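Local coordinates for siderophore periplasmic binding protein (Thermobifida fusca, PDB 5DH0) that probably binds the ferric siderophore fuscachelin outside the cytoplasmic membrane and hands it to an iron-uptake transporter, at residues V86-S89 against A90-I94; A289-Y292 against A293-N296. All blocks are in the same frame, centred on the assembly; numbering follows the deposited sequence.

Both contacts are local, each made within one unbroken run of chain, and both join a polar side chain to backbone groups a few residues away. Contact 1 is partly buried and lies toward the periphery, its centre about 19 Å from the centre of the chain, where edge strand 86-88 of the five-stranded parallel sheet turns toward helix 96-102. Contact 2 is buried, its centre about 8 Å from that of the chain, at the start of helix 292-307. They share no helix or strand, and their nearest atoms stay about 8 Å apart. Ser89 gathers bonds inside a tight turn in contact 1; Thr291 caps a helix in contact 2.

Contact 1: V86-S89 against A90-I94; sequences VVQS and ASLEI
Gln88 reaches over the turn that follows its strand and ties its amide to the backbone of Leu92. Gln88 CB lies 3.9 Å from Glu93 O, and CG passes the same oxygen and the carbonyl carbon of Leu92. With CG anti to the backbone N (chi1 175°) and the chain extended beyond it, the amide is carried past Glu93 to the level of Leu92. There Gln88 CD comes within 4.1 Å of Ile94 CG1, and Gln88 NE2 donates to Leu92 O at 3.1 Å. That oxygen lies close to the plane of the Gln88 amide, whereas NE2 stands well above the carbonyl plane of Leu92. Gln88 NE2 also packs against Ile94 CG1 at 3.6 Å, the two side chains running at a slant to each other. OE1 accepts from Glu49 N, so both ends of the amide are held and its rotation is fixed.

The chain leaves edge strand 86-88 of the parallel sheet in a type I beta turn from Ser89 to Leu92, at the start of the loop before helix 96-102, closed by Leu92 N to Ser89 O at 2.7 Å. Leu92 takes the left-handed conformation of a G1 beta bulge, which lets Glu93 O receive Ser89 N at 3.0 Å, an N-H...O angle of 161°. A single beta bridge pairs Gln88 with Ile94, and the same Glu93 oxygen takes a CA-H...O contact from Gln88.

On the serine side, Ser89 OG accepts from Ser91 OG at 3.0 Å. The Ser89 hydroxyl sits between its own backbone N and carbonyl carbon (chi1 72°), a placement that brings it within reach of Ser91 OG and, weakly, of Glu93 N. Ile94 meanwhile rests on Ile99 of helix 96-102 and Ile122 of helix 116-126.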
ATOM      1  N   VAL A  86     -30.238 -30.220 -18.677  1.00 37.03           N
ATOM      2  CA  VAL A  86     -29.418 -29.057 -18.999  1.00 37.72           C
ATOM      3  C   VAL A  86     -30.044 -28.279 -20.141  1.00 40.30           C
ATOM      4  O   VAL A  86     -30.409 -28.865 -21.159  1.00 42.49           O
ATOM      5  CB  VAL A  86     -27.983 -29.469 -19.375  1.00 38.81           C
ATOM      6  CG1 VAL A  86     -27.220 -28.297 -19.964  1.00 38.38           C
ATOM      7  CG2 VAL A  86     -27.266 -30.011 -18.163  1.00 34.30           C
ATOM      8  N   VAL A  87     -30.168 -26.962 -19.977  1.00 39.20           N
ATOM      9  CA  VAL A  87     -30.914 -26.145 -20.930  1.00 39.17           C
ATOM     10  C   VAL A  87     -30.096 -24.955 -21.434  1.00 41.30           C
ATOM     11  O   VAL A  87     -30.512 -24.214 -22.349  1.00 40.90           O
ATOM     12  CB  VAL A  87     -32.228 -25.639 -20.297  1.00 40.92           C
ATOM     13  CG1 VAL A  87     -33.118 -26.806 -19.929  1.00 41.56           C
ATOM     14  CG2 VAL A  87     -31.930 -24.813 -19.056  1.00 40.62           C
ATOM     15  N   GLN A  88     -28.931 -24.768 -20.829  1.00 38.71           N
ATOM     16  CA  GLN A  88     -28.037 -23.691 -21.224  1.00 44.51           C
ATOM     17  C   GLN A  88     -26.626 -24.197 -20.980  1.00 44.41           C
ATOM     18  O   GLN A  88     -26.393 -24.948 -20.035  1.00 42.68           O
ATOM     19  CB  GLN A  88     -28.349 -22.403 -20.442  1.00 40.02           C
ATOM     20  CG  GLN A  88     -27.393 -21.233 -20.678  1.00 44.35           C
ATOM     21  CD  GLN A  88     -27.827 -19.938 -19.977  1.00 43.65           C
ATOM     22  OE1 GLN A  88     -28.139 -19.929 -18.781  1.00 39.51           O
ATOM     23  NE2 GLN A  88     -27.821 -18.835 -20.722  1.00 44.83           N
ATOM     24  N   SER A  89     -25.698 -23.829 -21.853  1.00 43.52           N
ATOM     25  CA  SER A  89     -24.322 -24.290 -21.719  1.00 45.47           C
ATOM     26  C   SER A  89     -23.437 -23.269 -21.009  1.00 46.65           C
ATOM     27  O   SER A  89     -23.831 -22.119 -20.814  1.00 45.88           O
ATOM     28  CB  SER A  89     -23.736 -24.603 -23.096  1.00 48.22           C
ATOM     29  OG  SER A  89     -23.487 -23.400 -23.807  1.00 53.25           O
ATOM     30  N   ALA A  90     -22.241 -23.712 -20.629  1.00 53.10           N
ATOM     31  CA  ALA A  90     -21.198 -22.844 -20.073  1.00 53.84           C
ATOM     32  C   ALA A  90     -21.037 -21.541 -20.851  1.00 51.34           C
ATOM     33  O   ALA A  90     -20.968 -20.465 -20.265  1.00 57.50           O
ATOM     34  CB  ALA A  90     -19.864 -23.591 -20.032  1.00 46.82           C
ATOM     35  N   SER A  91     -20.990 -21.647 -22.176  1.00 53.41           N
ATOM     36  CA  SER A  91     -20.851 -20.482 -23.047  1.00 53.89           C
ATOM     37  C   SER A  91     -22.113 -19.631 -23.102  1.00 52.45           C
ATOM     38  O   SER A  91     -22.178 -18.684 -23.885  1.00 54.48           O
ATOM     39  CB  SER A  91     -20.502 -20.919 -24.470  1.00 55.21           C
ATOM     40  OG  SER A  91     -21.672 -21.354 -25.143  1.00 55.77           O
ATOM     41  N   LEU A  92     -23.120 -20.010 -22.315  1.00 52.68           N
ATOM     42  CA  LEU A  92     -24.390 -19.284 -22.197  1.00 48.39           C
ATOM     43  C   LEU A  92     -25.335 -19.456 -23.398  1.00 50.28           C
ATOM     44  O   LEU A  92     -26.349 -18.771 -23.471  1.00 53.10           O
ATOM     45  CB  LEU A  92     -24.137 -17.788 -21.963  1.00 45.78           C
ATOM     46  CG  LEU A  92     -24.057 -17.260 -20.529  1.00 51.54           C
ATOM     47  CD1 LEU A  92     -23.266 -18.193 -19.621  1.00 48.66           C
ATOM     48  CD2 LEU A  92     -23.453 -15.849 -20.514  1.00 47.26           C
ATOM     49  N   GLU A  93     -25.046 -20.356 -24.335  1.00 51.37           N
ATOM     50  CA  GLU A  93     -26.020 -20.561 -25.407  1.00 54.48           C
ATOM     51  C   GLU A  93     -27.194 -21.387 -24.886  1.00 50.75           C
ATOM     52  O   GLU A  93     -27.019 -22.362 -24.146  1.00 47.06           O
ATOM     53  CB  GLU A  93     -25.415 -21.235 -26.645  1.00 58.13           C
ATOM     54  CG  GLU A  93     -26.400 -21.191 -27.821  1.00 63.12           C
ATOM     55  CD  GLU A  93     -26.007 -22.061 -28.999  1.00 78.99           C
ATOM     56  OE1 GLU A  93     -25.274 -23.057 -28.795  1.00 82.14           O
ATOM     57  OE2 GLU A  93     -26.450 -21.752 -30.134  1.00 82.22           O
ATOM     58  N   ILE A  94     -28.392 -20.978 -25.280  1.00 48.94           N
ATOM     59  CA  ILE A  94     -29.616 -21.544 -24.744  1.00 50.61           C
ATOM     60  C   ILE A  94     -30.217 -22.594 -25.685  1.00 51.84           C
ATOM     61  O   ILE A  94     -30.413 -22.351 -26.871  1.00 54.63           O
ATOM     62  CB  ILE A  94     -30.647 -20.423 -24.457  1.00 52.09           C
ATOM     63  CG1 ILE A  94     -30.119 -19.492 -23.361  1.00 49.17           C
ATOM     64  CG2 ILE A  94     -31.990 -20.999 -24.064  1.00 49.30           C
ATOM     65  CD1 ILE A  94     -31.021 -18.296 -23.080  1.00 53.15           C
TER

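Contact 2: A289-Y292 against A293-N296; sequences ARTY and AQAN
Across the first turn of helix 292-307, Ala295 N donates almost straight to Thr291 O at 2.9 Å and Asn296 N to Tyr292 O at 2.8 Å. Thr291 is the N-cap: its OG1 accepts from Gln294 N at 3.2 Å, with an N-H...O angle of 157°. A chi1 of 67° swings the hydroxyl between the threonine's own N and carbonyl carbon, facing the first turn, where Thr291 OG1 also lies 3.6 Å from Gln294 CG. The same hydroxyl is hydrogen-bonded to Glu57.

The Gln294 side chain folds back to the residue before the cap. Its extended chain runs past Thr291 OG1 and brings Gln294 OE1 to Arg290 N at 2.9 Å, the donor well above the carbonyl plane of the side-chain amide. Arg290 and Gln294 lie side by side and point the same way, guanidinium and amide planes 16° apart, with Arg290 CB 3.6 Å from Gln294 OE1. Beyond this stretch the guanidinium forms a salt bridge with Glu53. Ala289 CB also packs on Ala295 CB at 4.2 Å.

The helix start is wedged among three others: Gln294 and Ala293 touch helix 52-57, Thr291 and Tyr292 touch helix 142-154, and Ala295 and Asn296 lean on Phe168 of helix 158-178, while the loop leading in comes from strand 281-284.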
ATOM      1  N   ALA A 289     -19.392 -14.621  -4.080  1.00 33.39           N
ATOM      2  CA  ALA A 289     -20.467 -13.941  -3.358  1.00 37.59           C
ATOM      3  C   ALA A 289     -21.655 -13.655  -4.270  1.00 35.22           C
ATOM      4  O   ALA A 289     -22.007 -12.500  -4.508  1.00 33.20           O
ATOM      5  CB  ALA A 289     -19.959 -12.650  -2.736  1.00 35.30           C
ATOM      6  N   ARG A 290     -22.256 -14.712  -4.796  1.00 29.65           N
ATOM      7  CA  ARG A 290     -23.377 -14.547  -5.704  1.00 29.40           C
ATOM      8  C   ARG A 290     -24.662 -14.174  -4.966  1.00 31.01           C
ATOM      9  O   ARG A 290     -25.535 -13.562  -5.550  1.00 30.85           O
ATOM     10  CB  ARG A 290     -23.569 -15.818  -6.524  1.00 30.18           C
ATOM     11  CG  ARG A 290     -22.511 -15.984  -7.597  1.00 32.25           C
ATOM     12  CD  ARG A 290     -22.824 -17.149  -8.488  1.00 35.64           C
ATOM     13  NE  ARG A 290     -22.027 -17.146  -9.711  1.00 42.91           N
ATOM     14  CZ  ARG A 290     -22.339 -17.849 -10.798  1.00 46.49           C
ATOM     15  NH1 ARG A 290     -23.430 -18.601 -10.805  1.00 52.86           N
ATOM     16  NH2 ARG A 290     -21.567 -17.794 -11.877  1.00 52.73           N
ATOM     17  N   THR A 291     -24.772 -14.534  -3.688  1.00 31.61           N
ATOM     18  CA  THR A 291     -25.961 -14.202  -2.891  1.00 34.17           C
ATOM     19  C   THR A 291     -25.559 -13.573  -1.558  1.00 34.08           C
ATOM     20  O   THR A 291     -24.368 -13.591  -1.194  1.00 28.90           O
ATOM     21  CB  THR A 291     -26.830 -15.458  -2.613  1.00 36.41           C
ATOM     22  OG1 THR A 291     -26.113 -16.351  -1.744  1.00 35.57           O
ATOM     23  CG2 THR A 291     -27.193 -16.185  -3.925  1.00 29.66           C
ATOM     24  N   TYR A 292     -26.534 -13.040  -0.811  1.00 29.06           N
ATOM     25  CA  TYR A 292     -26.188 -12.425   0.471  1.00 29.33           C
ATOM     26  C   TYR A 292     -25.741 -13.500   1.455  1.00 30.44           C
ATOM     27  O   TYR A 292     -24.878 -13.255   2.303  1.00 27.70           O
ATOM     28  CB  TYR A 292     -27.347 -11.582   1.027  1.00 31.53           C
ATOM     29  CG  TYR A 292     -27.300 -10.147   0.500  1.00 31.44           C
ATOM     30  CD1 TYR A 292     -26.348  -9.251   0.970  1.00 30.95           C
ATOM     31  CD2 TYR A 292     -28.177  -9.704  -0.486  1.00 27.64           C
ATOM     32  CE1 TYR A 292     -26.281  -7.957   0.489  1.00 32.40           C
ATOM     33  CE2 TYR A 292     -28.113  -8.413  -0.969  1.00 29.27           C
ATOM     34  CZ  TYR A 292     -27.163  -7.547  -0.479  1.00 37.87           C
ATOM     35  OH  TYR A 292     -27.084  -6.263  -0.947  1.00 49.36           O
ATOM     36  N   ALA A 293     -26.271 -14.710   1.302  1.00 31.35           N
ATOM     37  CA  ALA A 293     -25.839 -15.822   2.152  1.00 34.16           C
ATOM     38  C   ALA A 293     -24.381 -16.200   1.878  1.00 33.38           C
ATOM     39  O   ALA A 293     -23.613 -16.494   2.795  1.00 35.09           O
ATOM     40  CB  ALA A 293     -26.751 -17.025   1.953  1.00 32.97           C
ATOM     41  N   GLN A 294     -23.989 -16.178   0.612  1.00 31.64           N
ATOM     42  CA  GLN A 294     -22.600 -16.466   0.267  1.00 30.67           C
ATOM     43  C   GLN A 294     -21.716 -15.342   0.786  1.00 30.43           C
ATOM     44  O   GLN A 294     -20.676 -15.595   1.404  1.00 30.86           O
ATOM     45  CB  GLN A 294     -22.432 -16.645  -1.245  1.00 30.93           C
ATOM     46  CG  GLN A 294     -22.890 -17.997  -1.738  1.00 30.90           C
ATOM     47  CD  GLN A 294     -22.700 -18.166  -3.228  1.00 34.49           C
ATOM     48  OE1 GLN A 294     -21.891 -17.464  -3.849  1.00 34.58           O
ATOM     49  NE2 GLN A 294     -23.420 -19.121  -3.809  1.00 31.36           N
ATOM     50  N   ALA A 295     -22.139 -14.102   0.542  1.00 28.17           N
ATOM     51  CA  ALA A 295     -21.431 -12.935   1.062  1.00 27.91           C
ATOM     52  C   ALA A 295     -21.264 -13.011   2.591  1.00 30.95           C
ATOM     53  O   ALA A 295     -20.226 -12.614   3.125  1.00 30.98           O
ATOM     54  CB  ALA A 295     -22.152 -11.657   0.668  1.00 30.29           C
ATOM     55  N   ASN A 296     -22.254 -13.550   3.296  1.00 26.70           N
ATOM     56  CA  ASN A 296     -22.091 -13.716   4.746  1.00 31.96           C
ATOM     57  C   ASN A 296     -21.055 -14.780   5.116  1.00 30.89           C
ATOM     58  O   ASN A 296     -20.278 -14.599   6.048  1.00 27.45           O
ATOM     59  CB  ASN A 296     -23.441 -14.027   5.415  1.00 33.72           C
ATOM     60  CG  ASN A 296     -24.236 -12.761   5.731  1.00 36.20           C
ATOM     61  OD1 ASN A 296     -23.724 -11.853   6.372  1.00 38.70           O
ATOM     62  ND2 ASN A 296     -25.482 -12.696   5.275  1.00 35.27           N
TER